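Local coordinates for glutamine cyclotransferase (Xanthomonas campestris, PDB 3MBR), which probably catalyses the cyclisation of N-terminal glutamine in peptides to pyroglutamate, and holds a calcium ion within its beta-propeller, at residues Ala109-Asp114 against Asn153-Val158; Gly122-Arg127 against Ser139-Ala144; Leu149-Glu154 against Val166-Arg171; Val205-Ala210 against Thr221-Pro226. The protein carries 1 engineered substitution. All coordinates share one frame; numbering follows the deposited sequence.

Contact 1: residues Ala109-Asp114 against Asn153-Val158; sequences ALTSDD and NELEWV. With CA (calcium ion), chain B.
Thr111 OG1 is gripped from two directions: the backbone N of Trp157 donates to it across 3.0 Å with a bent N-H...O angle of 142°, and a water (water 3) sits 2.7 Å from the same OG1. That water donates to Glu156 OE2, tying the threonine to a calcium ligand. With chi1 at -172°, OG1 lies opposite the backbone N of Thr111 and faces the neighbouring strand, while CG2 turns to the CB of Leu155 and crosses that side chain at about a right angle. Two residues earlier, Ala109 CB presses on Glu154 CA at 3.5 Å.

The two strands run parallel, their axes 5.4 Å apart, yet no backbone-to-backbone hydrogen bond joins them. Waters do part of that work. Water 1 accepts from Leu110 N and probably donates to Glu154 OE2; water 2, a calcium ligand, probably donates to Leu110 O. The calcium takes Glu154 OE1, Leu155 O and Glu156 OE2 (2.4 Å from the ion); Leu26 O and Ile209 O complete its six ligands. Both glutamate chains bend at chi2, which brings their carboxylates back to the ion, and Glu156 OE1 is hydrogen-bonded to Phe211.

At the far end Asp113 CB lies over one face of the Trp157 indole, 3.5 Å from the centroid of its five-membered ring, a CH-pi contact. Asp113 OD2 is held elsewhere by Tyr118 OH. Strands 109-112 and 152-158 are the innermost strands of adjacent blades, packed side by side around the calcium site of a five-bladed beta-propeller.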
# COMPACT_ATOMS: atom_id res chain seq x y z
N ALA A 109 5.25 -0.89 -4.19
CA ALA A 109 4.31 -1.33 -3.16
C ALA A 109 4.24 -2.87 -3.10
O ALA A 109 4.61 -3.55 -4.07
CB ALA A 109 2.96 -0.69 -3.30
N LEU A 110 3.72 -3.38 -1.98
CA LEU A 110 3.58 -4.82 -1.78
C LEU A 110 2.27 -5.11 -1.14
O LEU A 110 1.82 -4.29 -0.34
CB LEU A 110 4.66 -5.36 -0.76
CG LEU A 110 6.05 -5.50 -1.24
CD1 LEU A 110 6.99 -5.84 -0.07
CD2 LEU A 110 6.14 -6.64 -2.34
N THR A 111 1.71 -6.30 -1.36
CA THR A 111 0.68 -6.81 -0.49
C THR A 111 0.79 -8.34 -0.56
O THR A 111 1.75 -8.84 -1.15
CB THR A 111 -0.73 -6.29 -0.82
OG1 THR A 111 -1.63 -6.73 0.22
CG2 THR A 111 -1.26 -6.79 -2.18
N SER A 112 -0.16 -9.08 0.01
CA SER A 112 -0.11 -10.55 -0.08
C SER A 112 -1.48 -11.10 0.02
O SER A 112 -2.39 -10.48 0.64
CB SER A 112 0.76 -11.06 1.02
OG SER A 112 0.15 -10.92 2.30
N ASP A 113 -1.65 -12.28 -0.55
CA ASP A 113 -2.89 -13.08 -0.28
C ASP A 113 -2.45 -14.19 0.67
O ASP A 113 -1.55 -13.96 1.50
CB ASP A 113 -3.55 -13.60 -1.56
CG ASP A 113 -2.70 -14.55 -2.33
OD1 ASP A 113 -1.60 -14.96 -1.87
OD2 ASP A 113 -3.12 -14.90 -3.46
N ASP A 114 -3.11 -15.35 0.65
CA ASP A 114 -2.62 -16.36 1.64
C ASP A 114 -1.44 -17.21 1.18
O ASP A 114 -1.00 -18.10 1.93
CB ASP A 114 -3.73 -17.25 2.20
CG ASP A 114 -4.55 -17.86 1.15
OD1 ASP A 114 -5.61 -18.48 1.51
OD2 ASP A 114 -4.13 -17.76 -0.03
N ASN A 153 0.97 3.20 -6.72
CA ASN A 153 1.95 3.56 -5.68
C ASN A 153 1.55 2.78 -4.37
O ASN A 153 2.32 2.86 -3.35
CB ASN A 153 2.07 5.12 -5.38
CG ASN A 153 0.83 5.69 -4.62
OD1 ASN A 153 -0.19 5.09 -4.60
ND2 ASN A 153 0.94 6.83 -4.01
N GLU A 154 0.38 2.07 -4.31
CA GLU A 154 0.07 1.28 -3.10
C GLU A 154 -0.86 0.17 -3.45
O GLU A 154 -1.74 0.34 -4.33
CB GLU A 154 -0.57 2.24 -2.06
CG GLU A 154 -1.17 1.59 -0.78
CD GLU A 154 -0.25 0.79 0.15
OE1 GLU A 154 -0.65 0.52 1.30
OE2 GLU A 154 0.83 0.32 -0.34
N LEU A 155 -0.70 -0.97 -2.76
CA LEU A 155 -1.55 -2.16 -2.99
C LEU A 155 -2.16 -2.64 -1.70
O LEU A 155 -1.56 -2.42 -0.58
CB LEU A 155 -0.65 -3.32 -3.48
CG LEU A 155 0.02 -3.09 -4.87
CD1 LEU A 155 0.88 -4.33 -5.21
CD2 LEU A 155 -0.96 -2.81 -5.97
N GLU A 156 -3.28 -3.36 -1.81
CA GLU A 156 -3.78 -4.06 -0.65
C GLU A 156 -4.67 -5.19 -1.17
O GLU A 156 -5.56 -4.95 -2.02
CB GLU A 156 -4.61 -3.11 0.22
CG GLU A 156 -5.05 -3.77 1.55
CD GLU A 156 -3.91 -4.14 2.47
OE1 GLU A 156 -4.25 -4.73 3.52
OE2 GLU A 156 -2.72 -3.79 2.22
N TRP A 157 -4.52 -6.38 -0.64
CA TRP A 157 -5.36 -7.51 -0.98
C TRP A 157 -6.62 -7.49 -0.18
O TRP A 157 -6.53 -7.43 1.07
CB TRP A 157 -4.62 -8.83 -0.70
CG TRP A 157 -5.30 -10.00 -1.33
CD1 TRP A 157 -6.22 -10.82 -0.74
CD2 TRP A 157 -5.14 -10.43 -2.66
NE1 TRP A 157 -6.64 -11.80 -1.66
CE2 TRP A 157 -5.99 -11.58 -2.84
CE3 TRP A 157 -4.35 -10.01 -3.72
CZ2 TRP A 157 -6.01 -12.32 -4.02
CZ3 TRP A 157 -4.40 -10.77 -4.95
CH2 TRP A 157 -5.23 -11.88 -5.05
N VAL A 158 -7.79 -7.52 -0.82
CA VAL A 158 -9.09 -7.42 -0.06
C VAL A 158 -10.04 -8.42 -0.68
O VAL A 158 -10.45 -8.27 -1.82
CB VAL A 158 -9.65 -6.00 -0.22
CG1 VAL A 158 -10.97 -5.88 0.57
CG2 VAL A 158 -8.69 -4.93 0.30
CA CA B . -1.35 -1.81 1.86
O HOH W 1 2.94 -1.41 0.38
O HOH W 2 0.61 -3.25 1.89
O HOH W 3 -0.84 -5.67 2.62

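Contact 2: residues Gly122-Arg127 against Ser139-Ala144; sequences GTAVIR and SIKVTA
Val142 N donates to Ala124 O over 2.9 Å with an N-H...O angle of 180°, and the donor sits nearly along the C=O axis, so the bond is straight from both ends. Two more bonds follow between Ile126 and Ile140: Ile126 N reaches Ile140 O at 2.8 Å, and Ile140 N returns to Ile126 O at 2.9 Å. They mark an antiparallel hydrogen-bonded pair in the hairpin of strands 125-129 and 136-144, the outer part of a propeller blade. Val125 with Lys141 and Arg127 with Ser139 are the flanking non-hydrogen-bonded pairs.

Ahead of the strand, Thr123 OG1 accepts from Val125 N in an ST turn, which leads the chain into the pairing; the same hydroxyl also bonds to Asp121. On the face carrying Val125 and Lys141, Val125 CG1 rests on Ser139 CB at 3.8 Å. Lys141 bends at chi2 and again at chi4, bringing NZ close to the methyl of Ala124.

The face of Ile126 and Ile140 is the buried one, and Tyr118 of the neighbouring strand touches both isoleucines. Ile126 CG1 stands opposite the carbonyl carbon (chi1 -62°), and its side chain passes at a slant over Val142. There the methyls are pressed tighter than usual van der Waals contact, with Ile126 CD1 just 3.5 Å from Val142 CG2.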
# COMPACT_ATOMS: atom_id res chain seq x y z
N GLY A 122 5.90 0.31 -10.38
CA GLY A 122 5.54 1.56 -11.17
C GLY A 122 5.02 1.26 -12.58
O GLY A 122 4.52 2.17 -13.28
N THR A 123 5.21 0.01 -13.04
CA THR A 123 4.72 -0.41 -14.38
C THR A 123 3.33 -1.06 -14.24
O THR A 123 2.82 -1.15 -13.11
CB THR A 123 5.67 -1.40 -15.11
OG1 THR A 123 5.53 -2.69 -14.51
CG2 THR A 123 7.16 -0.96 -15.04
N ALA A 124 2.73 -1.52 -15.34
CA ALA A 124 1.38 -2.15 -15.33
C ALA A 124 1.47 -3.64 -15.02
O ALA A 124 0.45 -4.34 -14.95
CB ALA A 124 0.60 -1.89 -16.66
N VAL A 125 2.69 -4.12 -14.83
CA VAL A 125 2.84 -5.59 -14.58
C VAL A 125 3.13 -5.78 -13.07
O VAL A 125 4.24 -5.41 -12.59
CB VAL A 125 3.98 -6.14 -15.41
CG1 VAL A 125 4.23 -7.60 -15.07
CG2 VAL A 125 3.65 -5.95 -16.86
N ILE A 126 2.16 -6.29 -12.32
CA ILE A 126 2.38 -6.68 -10.91
C ILE A 126 3.07 -8.07 -10.84
O ILE A 126 2.64 -9.05 -11.49
CB ILE A 126 1.03 -6.81 -10.22
CG1 ILE A 126 0.26 -5.48 -10.20
CG2 ILE A 126 1.13 -7.41 -8.81
CD1 ILE A 126 -1.03 -5.61 -9.76
N ARG A 127 4.14 -8.11 -10.05
CA ARG A 127 4.92 -9.35 -9.86
C ARG A 127 4.31 -10.17 -8.72
O ARG A 127 4.01 -9.67 -7.63
CB ARG A 127 6.37 -9.01 -9.55
CG ARG A 127 7.05 -7.96 -10.49
CD ARG A 127 8.48 -7.60 -9.99
NE ARG A 127 9.11 -6.47 -10.71
CZ ARG A 127 10.34 -5.96 -10.49
NH1 ARG A 127 11.21 -6.49 -9.62
NH2 ARG A 127 10.74 -4.88 -11.20
N SER A 139 2.94 -13.28 -12.77
CA SER A 139 2.59 -11.86 -12.86
C SER A 139 1.15 -11.64 -13.25
O SER A 139 0.44 -12.57 -13.64
CB SER A 139 3.52 -11.17 -13.84
OG SER A 139 3.45 -11.77 -15.11
N ILE A 140 0.72 -10.40 -13.11
CA ILE A 140 -0.61 -9.97 -13.50
C ILE A 140 -0.40 -8.69 -14.29
O ILE A 140 0.15 -7.68 -13.75
CB ILE A 140 -1.52 -9.64 -12.28
CG1 ILE A 140 -1.84 -10.91 -11.45
CG2 ILE A 140 -2.86 -8.99 -12.75
CD1 ILE A 140 -2.28 -10.60 -10.01
N LYS A 141 -0.87 -8.69 -15.55
CA LYS A 141 -0.88 -7.45 -16.32
C LYS A 141 -2.21 -6.77 -16.09
O LYS A 141 -3.25 -7.34 -16.37
CB LYS A 141 -0.72 -7.75 -17.80
CG LYS A 141 -0.25 -6.54 -18.57
CD LYS A 141 -1.33 -5.48 -18.86
CE LYS A 141 -0.91 -4.64 -20.10
NZ LYS A 141 0.36 -3.87 -19.82
N VAL A 142 -2.16 -5.58 -15.50
CA VAL A 142 -3.36 -4.87 -15.13
C VAL A 142 -3.83 -4.00 -16.29
O VAL A 142 -3.09 -3.22 -16.85
CB VAL A 142 -3.10 -4.03 -13.91
CG1 VAL A 142 -4.40 -3.41 -13.44
CG2 VAL A 142 -2.51 -4.92 -12.80
N THR A 143 -5.09 -4.14 -16.59
CA THR A 143 -5.73 -3.25 -17.62
C THR A 143 -7.05 -2.66 -17.17
O THR A 143 -7.76 -3.26 -16.36
CB THR A 143 -5.94 -3.96 -18.99
OG1 THR A 143 -6.75 -5.16 -18.82
CG2 THR A 143 -4.54 -4.31 -19.62
N ALA A 144 -7.35 -1.46 -17.65
CA ALA A 144 -8.67 -0.84 -17.39
C ALA A 144 -9.30 -0.47 -18.70
O ALA A 144 -8.73 0.36 -19.42
CB ALA A 144 -8.45 0.41 -16.51

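Contact 3: residues Leu149-Glu154 against Val166-Arg171; sequences LDNLNE and VWLTSR. With CA (calcium ion), chain B.
Asn151 reaches across to Trp167 and Leu168, beginning with its CB, which sits between Trp167 NE1 at 3.9 Å and Leu168 CD2 at 4.1 Å. CG swings beside the backbone N at chi1 -84° and meets the same two atoms; the side chains of Asn151 and Leu168 cross at about a right angle. At the tip, OD1 accepts from Trp167 NE1 at the edge of the indole, 3.2 Å away. The bond is bent, with an N-H...O angle of 139°, and the amide and ring planes stand 62° apart. The other branch, ND2, donates almost straight to Asp150 OD2, in its own amide plane but from above the carboxylate. With both ends of the amide bonded, its rotation is fixed.

The backbone of Asn151 joins in as well: its O receives a bond from water 4, which in turn accepts from Leu168 N. This water links the residue just ahead of the innermost strand of one propeller blade, 152-158, to the turn that joins that blade's next two strands. The turn closes on itself through Val166 N to Arg171 O and Thr169 N to Val166 O, with Ser170 and Arg171 both facing Val166 in a G1 beta bulge.

Deeper in, Val166 CG2 takes two leucines. Leu152 lies alongside it, CD2 at 4.0 Å, whereas Leu149 comes tip to tip, its CD2 at 4.2 Å. Asn153 crosses Trp167 at about a right angle, with ND2 3.9 Å from Trp167 CB; the amide is turned to its own partners, OD1 to Asn165 ND2 and ND2 to Leu206 O.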
# COMPACT_ATOMS: atom_id res chain seq x y z
N LEU A 149 -2.58 -0.16 -17.03
CA LEU A 149 -2.61 0.77 -15.91
C LEU A 149 -1.31 0.68 -15.08
O LEU A 149 -1.08 -0.35 -14.41
CB LEU A 149 -3.88 0.44 -15.09
CG LEU A 149 -4.15 1.32 -13.88
CD1 LEU A 149 -4.56 2.72 -14.45
CD2 LEU A 149 -5.30 0.68 -13.08
N ASP A 150 -0.47 1.74 -15.11
CA ASP A 150 0.81 1.77 -14.38
C ASP A 150 0.79 2.84 -13.30
O ASP A 150 -0.32 3.31 -12.96
CB ASP A 150 1.94 1.95 -15.41
CG ASP A 150 2.00 3.36 -16.05
OD1 ASP A 150 2.79 3.49 -17.05
OD2 ASP A 150 1.31 4.34 -15.57
N ASN A 151 1.92 3.11 -12.64
CA ASN A 151 1.97 4.10 -11.55
C ASN A 151 1.01 3.72 -10.46
O ASN A 151 0.37 4.58 -9.88
CB ASN A 151 1.68 5.54 -12.04
CG ASN A 151 2.89 6.19 -12.57
OD1 ASN A 151 3.60 6.94 -11.84
ND2 ASN A 151 3.15 5.97 -13.82
N LEU A 152 1.24 2.55 -9.91
CA LEU A 152 0.42 2.03 -8.79
C LEU A 152 1.17 2.13 -7.48
O LEU A 152 2.18 1.37 -7.27
CB LEU A 152 0.03 0.63 -9.08
CG LEU A 152 -0.74 0.38 -10.35
CD1 LEU A 152 -1.07 -1.07 -10.65
CD2 LEU A 152 -2.05 1.25 -10.59
N ASN A 153 0.97 3.20 -6.72
CA ASN A 153 1.95 3.56 -5.68
C ASN A 153 1.55 2.78 -4.37
O ASN A 153 2.32 2.86 -3.35
CB ASN A 153 2.07 5.12 -5.38
CG ASN A 153 0.83 5.69 -4.62
OD1 ASN A 153 -0.19 5.09 -4.60
ND2 ASN A 153 0.94 6.83 -4.01
N GLU A 154 0.38 2.07 -4.31
CA GLU A 154 0.07 1.28 -3.10
C GLU A 154 -0.86 0.17 -3.45
O GLU A 154 -1.74 0.34 -4.33
CB GLU A 154 -0.57 2.24 -2.06
CG GLU A 154 -1.17 1.59 -0.78
CD GLU A 154 -0.25 0.79 0.15
OE1 GLU A 154 -0.65 0.52 1.30
OE2 GLU A 154 0.83 0.32 -0.34
N VAL A 166 -3.99 4.61 -7.79
CA VAL A 166 -3.54 5.25 -9.01
C VAL A 166 -3.47 6.80 -8.62
O VAL A 166 -4.47 7.63 -8.68
CB VAL A 166 -4.65 5.15 -10.09
CG1 VAL A 166 -4.07 5.59 -11.33
CG2 VAL A 166 -5.18 3.69 -10.22
N TRP A 167 -2.35 7.19 -8.10
CA TRP A 167 -2.24 8.53 -7.59
C TRP A 167 -2.45 9.59 -8.58
O TRP A 167 -2.79 10.67 -8.19
CB TRP A 167 -0.84 8.76 -6.93
CG TRP A 167 0.39 8.78 -7.96
CD1 TRP A 167 1.17 7.68 -8.44
CD2 TRP A 167 0.99 9.97 -8.54
NE1 TRP A 167 2.21 8.18 -9.27
CE2 TRP A 167 2.06 9.56 -9.39
CE3 TRP A 167 0.63 11.35 -8.50
CZ2 TRP A 167 2.83 10.48 -10.09
CZ3 TRP A 167 1.45 12.29 -9.21
CH2 TRP A 167 2.47 11.86 -9.97
N LEU A 168 -2.17 9.34 -9.87
CA LEU A 168 -2.32 10.46 -10.72
C LEU A 168 -3.78 10.69 -11.09
O LEU A 168 -4.10 11.78 -11.61
CB LEU A 168 -1.35 10.51 -11.89
CG LEU A 168 -1.46 9.33 -12.71
CD1 LEU A 168 -2.44 9.76 -13.71
CD2 LEU A 168 0.06 9.11 -13.25
N THR A 169 -4.66 9.75 -10.74
CA THR A 169 -6.07 10.05 -10.98
C THR A 169 -6.88 10.10 -9.66
O THR A 169 -8.09 10.42 -9.74
CB THR A 169 -6.79 8.99 -11.84
OG1 THR A 169 -8.19 9.27 -11.82
CG2 THR A 169 -6.67 7.71 -11.22
N SER A 170 -6.20 9.93 -8.50
CA SER A 170 -6.89 9.89 -7.11
C SER A 170 -7.93 8.66 -6.81
O SER A 170 -8.73 8.53 -5.80
CB SER A 170 -7.51 11.28 -6.82
OG SER A 170 -6.43 12.25 -6.85
N ARG A 171 -7.79 7.71 -7.61
CA ARG A 171 -8.64 6.57 -7.64
C ARG A 171 -7.95 5.36 -7.13
O ARG A 171 -6.72 5.19 -7.31
CB ARG A 171 -9.16 6.33 -9.08
CG ARG A 171 -10.14 7.38 -9.53
CD ARG A 171 -10.49 7.18 -11.00
NE ARG A 171 -11.19 8.35 -11.55
CZ ARG A 171 -12.12 8.36 -12.46
NH1 ARG A 171 -12.61 7.21 -12.99
NH2 ARG A 171 -12.59 9.56 -12.81
CA CA B . -1.35 -1.81 1.86
O HOH W 4 -1.23 6.75 -10.99
O HOH W 2 0.61 -3.25 1.89

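Contact 4: residues Val205-Ala210 against Thr221-Pro226; sequences VLNGIA and TGKRWP. With CA (calcium ion), chain B.
Thr221 O accepts from two successive backbone donors, Asn207 N at 3.0 Å and Gly208 N at 3.1 Å, the signature of a classic beta bulge in the hairpin of strands 206-212 and 217-222. The two bonds differ in kind: Asn207 N lies in the carbonyl plane on a lone pair, whereas Gly208 N sits 42° above that plane. Thr221 N repays Gly208 O at 3.0 Å, so this pair bonds in both directions. One step along the innermost strand of the blade, Ile209 O binds the calcium ion at 2.3 Å.

Beyond the bulge Val205 O accepts from Lys223 N over 2.9 Å and also meets the CA of Gly222. The chain then reverses in a type II turn, closed by Trp225 N donating to Gly222 O. Polar side-chain ends find partners outside the hairpin: Lys223 NZ forms a salt bridge with Glu24 and bonds to Thr23 O, Trp225 NE1 donates to Asp204 O, and Thr221 OG1 pairs with Met227 O. On its way to Glu24, the Lys223 chain, extended up to its last bend at chi4, brings CE to 3.3 Å from Asn207 OD1.

Leu206 and Gly222 stand only 3.9 Å apart at their CA atoms, a close approach made possible by the glycine. One face of the Trp225 indole carries Gly222 N and Thr221 C near its rim, and its CZ2 meets Leu206 CB at 3.8 Å.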
# COMPACT_ATOMS: atom_id res chain seq x y z
N VAL A 205 -0.23 12.71 -1.44
CA VAL A 205 -0.99 11.75 -2.20
C VAL A 205 -1.45 10.66 -1.24
O VAL A 205 -0.79 10.34 -0.20
CB VAL A 205 -0.20 11.07 -3.31
CG1 VAL A 205 0.04 12.04 -4.53
CG2 VAL A 205 1.10 10.50 -2.82
N LEU A 206 -2.56 10.00 -1.59
CA LEU A 206 -2.97 8.73 -0.93
C LEU A 206 -1.83 7.75 -1.14
O LEU A 206 -1.28 7.65 -2.27
CB LEU A 206 -4.30 8.24 -1.56
CG LEU A 206 -5.07 7.17 -0.73
CD1 LEU A 206 -6.56 7.14 -1.08
CD2 LEU A 206 -4.55 5.76 -0.87
N ASN A 207 -1.46 7.05 -0.10
CA ASN A 207 -0.31 6.16 -0.26
C ASN A 207 -0.39 5.00 0.71
O ASN A 207 0.57 4.24 0.84
CB ASN A 207 1.00 6.93 -0.11
CG ASN A 207 2.05 6.43 -0.99
OD1 ASN A 207 2.72 7.30 -1.56
ND2 ASN A 207 2.32 5.15 -1.00
N GLY A 208 -1.50 4.82 1.42
CA GLY A 208 -1.60 3.72 2.39
C GLY A 208 -3.00 3.15 2.27
O GLY A 208 -3.97 3.94 2.42
N ILE A 209 -3.13 1.88 1.99
CA ILE A 209 -4.42 1.20 1.95
C ILE A 209 -4.24 -0.04 2.83
O ILE A 209 -3.37 -0.87 2.50
CB ILE A 209 -4.85 0.79 0.52
CG1 ILE A 209 -4.89 2.03 -0.40
CG2 ILE A 209 -6.21 0.10 0.65
CD1 ILE A 209 -4.98 1.63 -1.88
N ALA A 210 -5.01 -0.18 3.89
CA ALA A 210 -4.84 -1.32 4.78
C ALA A 210 -6.19 -2.03 5.06
O ALA A 210 -7.15 -1.35 5.39
CB ALA A 210 -4.20 -0.92 6.10
N THR A 221 -4.90 6.28 4.06
CA THR A 221 -4.30 7.55 4.45
C THR A 221 -3.23 7.90 3.43
O THR A 221 -3.11 7.23 2.39
CB THR A 221 -3.72 7.51 5.87
OG1 THR A 221 -3.46 8.87 6.31
CG2 THR A 221 -2.47 6.67 6.05
N GLY A 222 -2.52 9.00 3.63
CA GLY A 222 -1.51 9.41 2.66
C GLY A 222 -0.50 10.35 3.26
O GLY A 222 -0.51 10.61 4.51
N LYS A 223 0.42 10.79 2.42
CA LYS A 223 1.58 11.52 2.88
C LYS A 223 1.16 12.78 3.57
O LYS A 223 0.50 13.65 3.00
CB LYS A 223 2.51 11.89 1.71
CG LYS A 223 3.06 10.61 1.01
CD LYS A 223 4.19 11.03 0.02
CE LYS A 223 4.71 9.83 -0.72
NZ LYS A 223 5.42 8.92 0.05
N ARG A 224 1.52 12.93 4.88
CA ARG A 224 1.24 14.14 5.65
C ARG A 224 -0.28 14.39 5.86
O ARG A 224 -0.69 15.46 6.30
CB ARG A 224 1.88 15.41 5.07
CG ARG A 224 3.42 15.17 4.99
CD ARG A 224 4.18 16.38 5.03
NE ARG A 224 4.04 17.08 3.81
CZ ARG A 224 4.33 18.40 3.75
NH1 ARG A 224 4.77 19.11 4.87
NH2 ARG A 224 4.21 19.06 2.59
N TRP A 225 -1.09 13.35 5.60
CA TRP A 225 -2.54 13.55 5.84
C TRP A 225 -2.79 13.74 7.35
O TRP A 225 -2.18 13.07 8.18
CB TRP A 225 -3.36 12.37 5.39
CG TRP A 225 -3.53 12.28 3.90
CD1 TRP A 225 -2.71 12.77 2.91
CD2 TRP A 225 -4.57 11.56 3.23
NE1 TRP A 225 -3.20 12.39 1.67
CE2 TRP A 225 -4.33 11.67 1.84
CE3 TRP A 225 -5.65 10.80 3.68
CZ2 TRP A 225 -5.15 11.02 0.87
CZ3 TRP A 225 -6.49 10.18 2.73
CH2 TRP A 225 -6.25 10.28 1.37
N PRO A 226 -3.76 14.59 7.71
CA PRO A 226 -4.06 14.81 9.14
C PRO A 226 -4.94 13.70 9.69
O PRO A 226 -5.08 13.59 10.93
CB PRO A 226 -4.80 16.16 9.18
CG PRO A 226 -5.48 16.18 7.82
CD PRO A 226 -4.47 15.55 6.86
CA CA B . -1.35 -1.81 1.86
O HOH W 2 0.61 -3.25 1.89

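Along the chain, contact 2 lies inside the loop closed by contact 1; contact 3 starts where contact 1 ends, sharing Asn153 and Glu154 of strand 152-158, and contact 4 follows. Contact 1 sets innermost strands of two blades side by side, contact 2 lies in the outer part of the first, contact 3 in the second, and contact 4 in the blade built from both chain ends. Contacts 1, 3 and 4 all reach the calcium. Contact 2, its centre about 22 Å from that of contact 4, joins contact 3 through a probable bond from Asn151 N to Gly122 O. The ion directly ties the blades of Leu26, Glu154 and Ile209, and reaches strand 109-112 through water.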